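Local coordinates for PLP-Dependent L-Arginine Hydroxylase MppP (PDB 6C92), which probably hydroxylates L-arginine with the help of a pyridoxal 5'-phosphate cofactor, on a scaffold shared with aminotransferases, at residues I96-L101 with D120-N125; N160-V165 with F300-S305; G316-E321 with G347-R352. One frame throughout, in Å; residues are numbered along the deposited sequence.

Interaction 1: I96-L101 with D120-N125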
loop_
_atom_site.group_PDB
_atom_site.type_symbol
_atom_site.label_atom_id
_atom_site.label_comp_id
_atom_site.label_asym_id
_atom_site.label_seq_id
_atom_site.Cartn_x
_atom_site.Cartn_y
_atom_site.Cartn_z
ATOM N N ILE B 96 6.228 6.033 -4.518
ATOM C CA ILE B 96 6.501 7.349 -3.949
ATOM C C ILE B 96 7.785 7.918 -4.545
ATOM O O ILE B 96 7.842 9.083 -4.976
ATOM C CB ILE B 96 6.563 7.264 -2.407
ATOM C CG1 ILE B 96 5.182 6.931 -1.847
ATOM C CG2 ILE B 96 7.123 8.558 -1.807
ATOM C CD1 ILE B 96 5.243 6.369 -0.408
ATOM N N LEU B 97 8.833 7.099 -4.582
ATOM C CA LEU B 97 10.111 7.546 -5.115
ATOM C C LEU B 97 9.976 7.924 -6.581
ATOM O O LEU B 97 10.524 8.945 -7.034
ATOM C CB LEU B 97 11.162 6.441 -4.934
ATOM C CG LEU B 97 12.524 6.756 -5.554
ATOM C CD1 LEU B 97 13.106 8.034 -4.936
ATOM C CD2 LEU B 97 13.498 5.598 -5.374
ATOM N N ALA B 98 9.288 7.087 -7.357
ATOM C CA ALA B 98 9.174 7.340 -8.779
ATOM C C ALA B 98 8.440 8.647 -9.025
ATOM O O ALA B 98 8.867 9.459 -9.844
ATOM C CB ALA B 98 8.443 6.206 -9.489
ATOM N N ARG B 99 7.275 8.808 -8.400
ATOM C CA ARG B 99 6.536 10.043 -8.605
ATOM C C ARG B 99 7.341 11.241 -8.111
ATOM O O ARG B 99 7.271 12.321 -8.713
ATOM C CB ARG B 99 5.154 9.950 -7.944
ATOM C CG ARG B 99 4.278 11.136 -8.334
ATOM C CD ARG B 99 2.879 10.743 -8.684
ATOM N NE ARG B 99 2.054 10.373 -7.558
ATOM C CZ ARG B 99 1.615 11.210 -6.631
ATOM N NH1 ARG B 99 0.824 10.725 -5.695
ATOM N NH2 ARG B 99 1.959 12.509 -6.646
ATOM N N SER B 100 8.107 11.075 -7.022
ATOM C CA SER B 100 8.955 12.154 -6.528
ATOM C C SER B 100 10.074 12.498 -7.508
ATOM O O SER B 100 10.360 13.679 -7.731
ATOM C CB SER B 100 9.565 11.796 -5.183
ATOM O OG SER B 100 8.554 11.609 -4.202
ATOM N N LEU B 101 10.735 11.483 -8.069
ATOM C CA LEU B 101 11.762 11.707 -9.091
ATOM C C LEU B 101 11.215 12.507 -10.259
ATOM O O LEU B 101 11.899 13.388 -10.797
ATOM C CB LEU B 101 12.318 10.359 -9.598
ATOM C CG LEU B 101 13.311 9.660 -8.684
ATOM C CD1 LEU B 101 13.536 8.190 -9.089
ATOM C CD2 LEU B 101 14.652 10.443 -8.670
ATOM N N ASP B 120 8.707 -0.590 -14.369
ATOM C CA ASP B 120 7.349 -0.215 -14.771
ATOM C C ASP B 120 6.791 0.946 -13.937
ATOM O O ASP B 120 6.056 1.786 -14.462
ATOM C CB ASP B 120 6.427 -1.422 -14.680
ATOM C CG ASP B 120 6.768 -2.488 -15.711
ATOM O OD1 ASP B 120 7.400 -2.159 -16.734
ATOM O OD2 ASP B 120 6.390 -3.644 -15.498
ATOM N N LEU B 121 7.141 1.027 -12.653
ATOM C CA LEU B 121 6.757 2.179 -11.848
ATOM C C LEU B 121 7.496 3.436 -12.273
ATOM O O LEU B 121 6.915 4.528 -12.316
ATOM C CB LEU B 121 7.008 1.899 -10.378
ATOM C CG LEU B 121 6.074 0.833 -9.792
ATOM C CD1 LEU B 121 6.443 0.482 -8.344
ATOM C CD2 LEU B 121 4.621 1.245 -9.827
ATOM N N LEU B 122 8.763 3.307 -12.607
ATOM C CA LEU B 122 9.504 4.457 -13.101
ATOM C C LEU B 122 8.952 4.935 -14.448
ATOM O O LEU B 122 8.646 6.128 -14.639
ATOM C CB LEU B 122 10.980 4.052 -13.219
ATOM C CG LEU B 122 12.126 4.451 -12.280
ATOM C CD1 LEU B 122 11.802 5.309 -11.095
ATOM C CD2 LEU B 122 13.057 3.285 -11.928
ATOM N N ARG B 123 8.828 4.017 -15.407
ATOM C CA ARG B 123 8.307 4.402 -16.709
ATOM C C ARG B 123 6.903 4.953 -16.588
ATOM O O ARG B 123 6.552 5.938 -17.258
ATOM C CB ARG B 123 8.304 3.207 -17.658
ATOM C CG ARG B 123 9.603 2.893 -18.316
ATOM C CD ARG B 123 9.309 2.166 -19.643
ATOM N NE ARG B 123 10.031 0.905 -19.787
ATOM C CZ ARG B 123 11.152 0.744 -20.485
ATOM N NH1 ARG B 123 11.713 1.767 -21.119
ATOM N NH2 ARG B 123 11.711 -0.456 -20.550
ATOM N N GLY B 124 6.077 4.318 -15.760
ATOM C CA GLY B 124 4.704 4.762 -15.566
ATOM C C GLY B 124 4.588 6.161 -15.009
ATOM O O GLY B 124 3.590 6.843 -15.260
ATOM N N ASN B 125 5.611 6.632 -14.310
ATOM C CA ASN B 125 5.630 7.996 -13.808
ATOM C C ASN B 125 6.404 8.943 -14.717
ATOM O O ASN B 125 6.731 10.050 -14.296
ATOM C CB ASN B 125 6.207 8.010 -12.393
ATOM C CG ASN B 125 5.191 7.575 -11.369
ATOM O OD1 ASN B 125 4.334 8.368 -10.963
ATOM N ND2 ASN B 125 5.254 6.310 -10.952
#
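A98 points its methyl group at the C-terminal end of helix 116-124 and the residue after it, touching three groups there. CB lies 3.5 Å from N125 ND2, and a nearly equal 3.6 Å from the carbonyl oxygen L121 O. L122 supplies the third partner: its CD1 packs 3.8 Å from A98 CB and also 3.9 Å from L101 CD1. On the next residue, the aliphatic part of R99 meets the amide oxygen of N125: OD1 is 3.5 Å from R99 CB and also close to CD. The amide of N125 is turned back over its own helix, CG anti to the carbonyl carbon (chi1 -79°), where ND2 donates to L121 O at 2.8 Å and 164°, with that oxygen near the amide plane. ND2 also bonds E95 OE1 of the same chain, so two acceptors fix the amide's rotation. Replacing N125 by alanine is likely to leave L121 O and E95 without this donor and open a gap beside A98 and R99. Farther out, R99 bends at chi2 and chi3 and its NH1 forms a salt bridge with E95 of the other subunit. With A98 at the crossing, the segment axes approach to 8.7 Å at -31°. This is helix packing in the large domain of a fold-type I PLP enzyme, where helix 116-124 makes the beta-alpha-beta crossover between parallel strands 107-112 and 128-133.

Interaction 2: N160-V165 with F300-S305. With EGV ((4S)-5-carbamimidamido-4-hydroxy-2-oxopentanoic acid), chain F.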
loop_
_atom_site.group_PDB
_atom_site.type_symbol
_atom_site.label_atom_id
_atom_site.label_comp_id
_atom_site.label_asym_id
_atom_site.label_seq_id
_atom_site.Cartn_x
_atom_site.Cartn_y
_atom_site.Cartn_z
ATOM N N ASN B 160 17.665 -8.875 -7.944
ATOM C CA ASN B 160 16.636 -9.859 -8.269
ATOM C C ASN B 160 16.504 -9.741 -9.765
ATOM O O ASN B 160 16.032 -8.703 -10.238
ATOM C CB ASN B 160 15.341 -9.498 -7.549
ATOM C CG ASN B 160 14.210 -10.415 -7.872
ATOM O OD1 ASN B 160 14.357 -11.373 -8.627
ATOM N ND2 ASN B 160 13.064 -10.137 -7.280
ATOM N N PRO B 161 16.833 -10.794 -10.532
ATOM C CA PRO B 161 16.874 -12.218 -10.173
ATOM C C PRO B 161 18.258 -12.853 -9.975
ATOM O O PRO B 161 18.340 -14.046 -9.701
ATOM C CB PRO B 161 16.180 -12.852 -11.377
ATOM C CG PRO B 161 16.709 -12.045 -12.524
ATOM C CD PRO B 161 16.809 -10.616 -12.000
ATOM N N THR B 162 19.339 -12.086 -10.095
ATOM C CA THR B 162 20.676 -12.664 -10.218
ATOM C C THR B 162 21.390 -12.909 -8.896
ATOM O O THR B 162 22.389 -13.647 -8.875
ATOM C CB THR B 162 21.565 -11.736 -11.064
ATOM O OG1 THR B 162 21.806 -10.542 -10.320
ATOM C CG2 THR B 162 20.886 -11.385 -12.385
ATOM N N GLY B 163 20.947 -12.283 -7.814
ATOM C CA GLY B 163 21.650 -12.328 -6.550
ATOM C C GLY B 163 22.931 -11.515 -6.474
ATOM O O GLY B 163 23.613 -11.545 -5.432
ATOM N N ARG B 164 23.312 -10.820 -7.537
ATOM C CA ARG B 164 24.579 -10.089 -7.529
ATOM C C ARG B 164 24.561 -8.974 -6.494
ATOM O O ARG B 164 23.618 -8.184 -6.421
ATOM C CB ARG B 164 24.864 -9.505 -8.910
ATOM C CG ARG B 164 25.493 -10.464 -9.884
ATOM C CD ARG B 164 26.988 -10.209 -9.958
ATOM N NE ARG B 164 27.413 -9.775 -11.288
ATOM C CZ ARG B 164 28.564 -9.171 -11.535
ATOM N NH1 ARG B 164 29.405 -8.905 -10.534
ATOM N NH2 ARG B 164 28.866 -8.820 -12.778
ATOM N N VAL B 165 25.636 -8.874 -5.725
ATOM C CA VAL B 165 25.742 -7.918 -4.627
ATOM C C VAL B 165 26.718 -6.825 -5.030
ATOM O O VAL B 165 27.856 -7.101 -5.434
ATOM C CB VAL B 165 26.198 -8.610 -3.325
ATOM C CG1 VAL B 165 26.486 -7.590 -2.213
ATOM C CG2 VAL B 165 25.172 -9.633 -2.866
ATOM N N PHE B 300 23.197 -23.111 -14.630
ATOM C CA PHE B 300 22.821 -22.131 -13.623
ATOM C C PHE B 300 23.580 -20.831 -13.821
ATOM O O PHE B 300 24.797 -20.775 -13.548
ATOM C CB PHE B 300 23.045 -22.701 -12.228
ATOM C CG PHE B 300 22.080 -23.782 -11.925
ATOM C CD1 PHE B 300 20.862 -23.492 -11.354
ATOM C CD2 PHE B 300 22.344 -25.074 -12.319
ATOM C CE1 PHE B 300 19.951 -24.491 -11.118
ATOM C CE2 PHE B 300 21.413 -26.086 -12.089
ATOM C CZ PHE B 300 20.224 -25.779 -11.495
ATOM N N PRO B 301 22.916 -19.779 -14.303
ATOM C CA PRO B 301 23.640 -18.548 -14.633
ATOM C C PRO B 301 24.260 -17.828 -13.453
ATOM O O PRO B 301 25.140 -16.989 -13.687
ATOM C CB PRO B 301 22.577 -17.669 -15.313
ATOM C CG PRO B 301 21.313 -18.334 -15.185
ATOM C CD PRO B 301 21.512 -19.730 -14.759
ATOM N N ASP B 302 23.834 -18.086 -12.216
ATOM C CA ASP B 302 24.279 -17.322 -11.049
ATOM C C ASP B 302 24.870 -18.272 -10.023
ATOM O O ASP B 302 24.315 -18.464 -8.929
ATOM C CB ASP B 302 23.124 -16.525 -10.444
ATOM C CG ASP B 302 22.344 -15.758 -11.490
ATOM O OD1 ASP B 302 22.961 -15.025 -12.284
ATOM O OD2 ASP B 302 21.115 -15.939 -11.542
ATOM N N PRO B 303 26.021 -18.870 -10.337
ATOM C CA PRO B 303 26.583 -19.908 -9.459
ATOM C C PRO B 303 26.738 -19.475 -8.021
ATOM O O PRO B 303 26.555 -20.303 -7.128
ATOM C CB PRO B 303 27.953 -20.224 -10.110
ATOM C CG PRO B 303 28.167 -19.188 -11.191
ATOM C CD PRO B 303 26.805 -18.694 -11.575
ATOM N N GLU B 304 27.033 -18.196 -7.762
ATOM C CA GLU B 304 27.351 -17.696 -6.427
ATOM C C GLU B 304 26.170 -17.062 -5.696
ATOM O O GLU B 304 26.339 -16.604 -4.562
ATOM C CB GLU B 304 28.481 -16.664 -6.513
ATOM C CG GLU B 304 29.839 -17.244 -6.927
ATOM C CD GLU B 304 30.426 -18.206 -5.895
ATOM O OE1 GLU B 304 30.782 -17.745 -4.788
ATOM O OE2 GLU B 304 30.530 -19.419 -6.186
ATOM N N SER B 305 24.985 -17.027 -6.297
ATOM C CA SER B 305 23.844 -16.386 -5.647
ATOM C C SER B 305 23.506 -17.047 -4.325
ATOM O O SER B 305 23.528 -18.277 -4.188
ATOM C CB SER B 305 22.610 -16.442 -6.543
ATOM O OG SER B 305 21.540 -15.716 -5.923
HETATM C C10 EGV F . 9.327 -11.391 -6.731
HETATM C C02 EGV F . 5.287 -8.895 -6.313
HETATM C C03 EGV F . 4.642 -6.702 -7.357
HETATM C C06 EGV F . 6.525 -9.655 -6.730
HETATM C C07 EGV F . 7.434 -9.993 -5.577
HETATM C C09 EGV F . 8.823 -10.062 -6.186
HETATM N N01 EGV F . 4.796 -8.133 -7.450
HETATM N N04 EGV F . 4.208 -6.012 -8.315
HETATM N N05 EGV F . 4.984 -6.035 -6.128
HETATM O O11 EGV F . 10.527 -11.454 -6.888
HETATM O O12 EGV F . 8.554 -12.343 -7.037
HETATM O O13 EGV F . 9.504 -9.083 -6.301
HETATM O O HOH W 1 19.444 -15.577 -7.646
#
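D302 lies against the backbone of T162 along its whole side chain. Its CB is 3.4 Å from T162 O, and with CG anti to the carbonyl carbon (chi1 -48°) the carboxyl carbon stays equally close to that oxygen. At the tip, OD2 comes 3.6 Å from T162 CA and OD1 3.8 Å from T162 CB. T162 turns its hydroxyl elsewhere; OG1 accepts from R164 N at 3.2 Å and 168°, an ST turn. S305 closes the other end, its OG 3.4 Å from G163 CA. A side chain at G163 would run into that hydroxyl, and the positive phi (73°) independently favours glycine. Water 1 bridges the loops, 2.8 Å from P161 O and 2.7 Å from S305 OG. The polar ends are also held from outside the contact: D302 OD1 by a salt bridge to R311, which probably offsets the charge of the buried carboxylate, T162 OG1 by a hydrogen bond with E134, and S305 OG by one from S307 N. Upstream, N160 precedes a cis peptide bond to P161 and donates from ND2 to EGV O11. The contact thus joins the loop between strand 152-156 and helix 168-181 to the type I turn (D302 to S305) that leads from strand 298-299 to strand 309-314, with helix 256-291 touching the turn.

Interaction 3: G316-E321 with G347-R352. With EGV ((4S)-5-carbamimidamido-4-hydroxy-2-oxopentanoic acid), chain F.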
loop_
_atom_site.group_PDB
_atom_site.type_symbol
_atom_site.label_atom_id
_atom_site.label_comp_id
_atom_site.label_asym_id
_atom_site.label_seq_id
_atom_site.Cartn_x
_atom_site.Cartn_y
_atom_site.Cartn_z
ATOM N N GLY B 316 18.147 -24.566 -26.439
ATOM C CA GLY B 316 17.165 -25.093 -27.368
ATOM C C GLY B 316 15.758 -25.177 -26.828
ATOM O O GLY B 316 14.923 -25.870 -27.411
ATOM N N ARG B 317 15.467 -24.492 -25.723
ATOM C CA ARG B 317 14.107 -24.373 -25.210
ATOM C C ARG B 317 13.894 -22.959 -24.684
ATOM O O ARG B 317 14.824 -22.313 -24.195
ATOM C CB ARG B 317 13.825 -25.380 -24.093
ATOM C CG ARG B 317 14.498 -26.732 -24.310
ATOM C CD ARG B 317 14.184 -27.696 -23.188
ATOM N NE ARG B 317 12.746 -27.909 -23.068
ATOM C CZ ARG B 317 12.135 -29.089 -23.122
ATOM N NH1 ARG B 317 10.815 -29.140 -23.000
ATOM N NH2 ARG B 317 12.828 -30.211 -23.275
ATOM N N THR B 318 12.653 -22.500 -24.776
ATOM C CA THR B 318 12.248 -21.171 -24.339
ATOM C C THR B 318 11.619 -21.214 -22.941
ATOM O O THR B 318 10.984 -22.195 -22.551
ATOM C CB THR B 318 11.291 -20.600 -25.388
ATOM O OG1 THR B 318 12.044 -19.810 -26.324
ATOM C CG2 THR B 318 10.222 -19.781 -24.802
ATOM N N GLY B 319 11.830 -20.153 -22.160
ATOM C CA GLY B 319 11.291 -20.138 -20.807
ATOM C C GLY B 319 9.774 -20.212 -20.774
ATOM O O GLY B 319 9.191 -20.862 -19.902
ATOM N N THR B 320 9.115 -19.547 -21.724
ATOM C CA THR B 320 7.664 -19.659 -21.826
ATOM C C THR B 320 7.233 -21.088 -22.163
ATOM O O THR B 320 6.241 -21.587 -21.617
ATOM C CB THR B 320 7.137 -18.669 -22.864
ATOM O OG1 THR B 320 7.734 -18.930 -24.132
ATOM C CG2 THR B 320 7.482 -17.258 -22.467
ATOM N N GLU B 321 7.977 -21.779 -23.031
ATOM C CA GLU B 321 7.627 -23.162 -23.366
ATOM C C GLU B 321 7.806 -24.071 -22.160
ATOM O O GLU B 321 6.932 -24.885 -21.844
ATOM C CB GLU B 321 8.482 -23.667 -24.535
ATOM C CG GLU B 321 8.172 -23.039 -25.878
ATOM C CD GLU B 321 9.273 -23.285 -26.909
ATOM O OE1 GLU B 321 9.110 -22.813 -28.056
ATOM O OE2 GLU B 321 10.301 -23.936 -26.575
ATOM N N GLY B 347 16.223 -12.861 -21.805
ATOM C CA GLY B 347 15.740 -13.855 -20.869
ATOM C C GLY B 347 14.942 -14.986 -21.481
ATOM O O GLY B 347 14.310 -15.740 -20.740
ATOM N N ASP B 348 14.948 -15.124 -22.809
ATOM C CA ASP B 348 14.097 -16.097 -23.488
ATOM C C ASP B 348 14.374 -17.539 -23.098
ATOM O O ASP B 348 13.504 -18.394 -23.286
ATOM C CB ASP B 348 14.270 -15.972 -24.998
ATOM C CG ASP B 348 13.088 -15.331 -25.651
ATOM O OD1 ASP B 348 11.949 -15.761 -25.363
ATOM O OD2 ASP B 348 13.291 -14.388 -26.439
ATOM N N HIS B 349 15.556 -17.842 -22.599
ATOM C CA HIS B 349 15.926 -19.225 -22.352
ATOM C C HIS B 349 16.110 -19.501 -20.867
ATOM O O HIS B 349 16.847 -20.408 -20.489
ATOM C CB HIS B 349 17.179 -19.561 -23.161
ATOM C CG HIS B 349 16.955 -19.449 -24.640
ATOM N ND1 HIS B 349 16.192 -20.357 -25.345
ATOM C CD2 HIS B 349 17.345 -18.511 -25.538
ATOM C CE1 HIS B 349 16.142 -19.996 -26.614
ATOM N NE2 HIS B 349 16.833 -18.879 -26.757
ATOM N N MET B 350 15.414 -18.748 -20.014
ATOM C CA MET B 350 15.526 -18.936 -18.577
ATOM C C MET B 350 14.161 -18.922 -17.912
ATOM O O MET B 350 13.231 -18.259 -18.371
ATOM C CB MET B 350 16.386 -17.859 -17.940
ATOM C CG MET B 350 17.860 -18.019 -18.253
ATOM S SD MET B 350 18.830 -16.695 -17.479
ATOM C CE MET B 350 18.530 -15.326 -18.602
ATOM N N VAL B 351 14.076 -19.651 -16.802
ATOM C CA VAL B 351 12.979 -19.578 -15.851
ATOM C C VAL B 351 13.568 -19.257 -14.485
ATOM O O VAL B 351 14.731 -19.548 -14.201
ATOM C CB VAL B 351 12.170 -20.903 -15.820
ATOM C CG1 VAL B 351 11.223 -20.953 -14.654
ATOM C CG2 VAL B 351 11.407 -21.069 -17.113
ATOM N N ARG B 352 12.743 -18.670 -13.622
ATOM C CA ARG B 352 13.121 -18.408 -12.238
ATOM C C ARG B 352 12.295 -19.291 -11.313
ATOM O O ARG B 352 11.092 -19.477 -11.522
ATOM C CB ARG B 352 12.933 -16.929 -11.878
ATOM C CG ARG B 352 13.733 -16.477 -10.672
ATOM C CD ARG B 352 13.264 -15.121 -10.108
ATOM N NE ARG B 352 11.933 -15.214 -9.463
ATOM C CZ ARG B 352 11.344 -14.226 -8.785
ATOM N NH1 ARG B 352 10.141 -14.405 -8.258
ATOM N NH2 ARG B 352 11.943 -13.045 -8.636
HETATM C C10 EGV F . 9.327 -11.391 -6.731
HETATM C C02 EGV F . 5.287 -8.895 -6.313
HETATM C C03 EGV F . 4.642 -6.702 -7.357
HETATM C C06 EGV F . 6.525 -9.655 -6.730
HETATM C C07 EGV F . 7.434 -9.993 -5.577
HETATM C C09 EGV F . 8.823 -10.062 -6.186
HETATM N N01 EGV F . 4.796 -8.133 -7.450
HETATM N N04 EGV F . 4.208 -6.012 -8.315
HETATM N N05 EGV F . 4.984 -6.035 -6.128
HETATM O O11 EGV F . 10.527 -11.454 -6.888
HETATM O O12 EGV F . 8.554 -12.343 -7.037
HETATM O O13 EGV F . 9.504 -9.083 -6.301
HETATM O O HOH W 2 10.612 -17.179 -22.926
#
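H349 ND1 donates to R317 O at 2.6 Å, almost straight at 170°. With CG anti to the carbonyl carbon (chi1 -63°) the imidazole swings toward segment 316-321 and meets the oxygen at its edge, near the ring plane. At the oxygen, the donor stands well above the carbonyl plane, 51° out of it. A second bond runs the opposite way, from G319 N to D348 O at 2.7 Å, and T318 CA adds a CA-H...O contact to the same oxygen at 3.2 Å. Helix 319-327 starts here, so D348 O satisfies a backbone N-H of its first turn. The next one, T320 N, gives its hydrogen to water 2 at 3.0 Å, and the water also bridges to D348 OD1; OD2 of that aspartate pairs with R337. G319 leaves no room for a side chain: a CB would come too close to M350 O. Nearby, CG2 of V351 rests 3.6 Å from G319 O. Past the turn, strand 350-354 carries R352 away from the helix to EGV, where NH1 binds O12 at 2.9 Å and NH2 binds O11 at 2.8 Å, the carboxylate lying at the guanidinium edge. The chemistry implies an imidazole protonated at ND1 and, at R352, a paired arginine-carboxylate grip like that by which aminotransferases of this family hold the alpha-carboxylate.

In the fold
Interactions 2 and 3 meet directly, although their centres are about 17 Å apart: N160 OD1 lies 2.9 Å from R352 NH2, a probable hydrogen bond, and both residues bind O11 of EGV, a 4-hydroxy-2-oxo acid with the skeleton of arginine. P301 CG also packs 3.8 Å from M350 SD. The two contacts therefore reach the carboxylate end of the ligand from the loop after strand 152-156 and from strand 350-354. Interaction 1 stands apart, its nearest atoms about 12 Å from interaction 2 and 13 Å from interaction 3, yet the side chain of L121 is about 7 Å from EGV. Its helix 116-124 also carries the magnesium ligands D116 and D120.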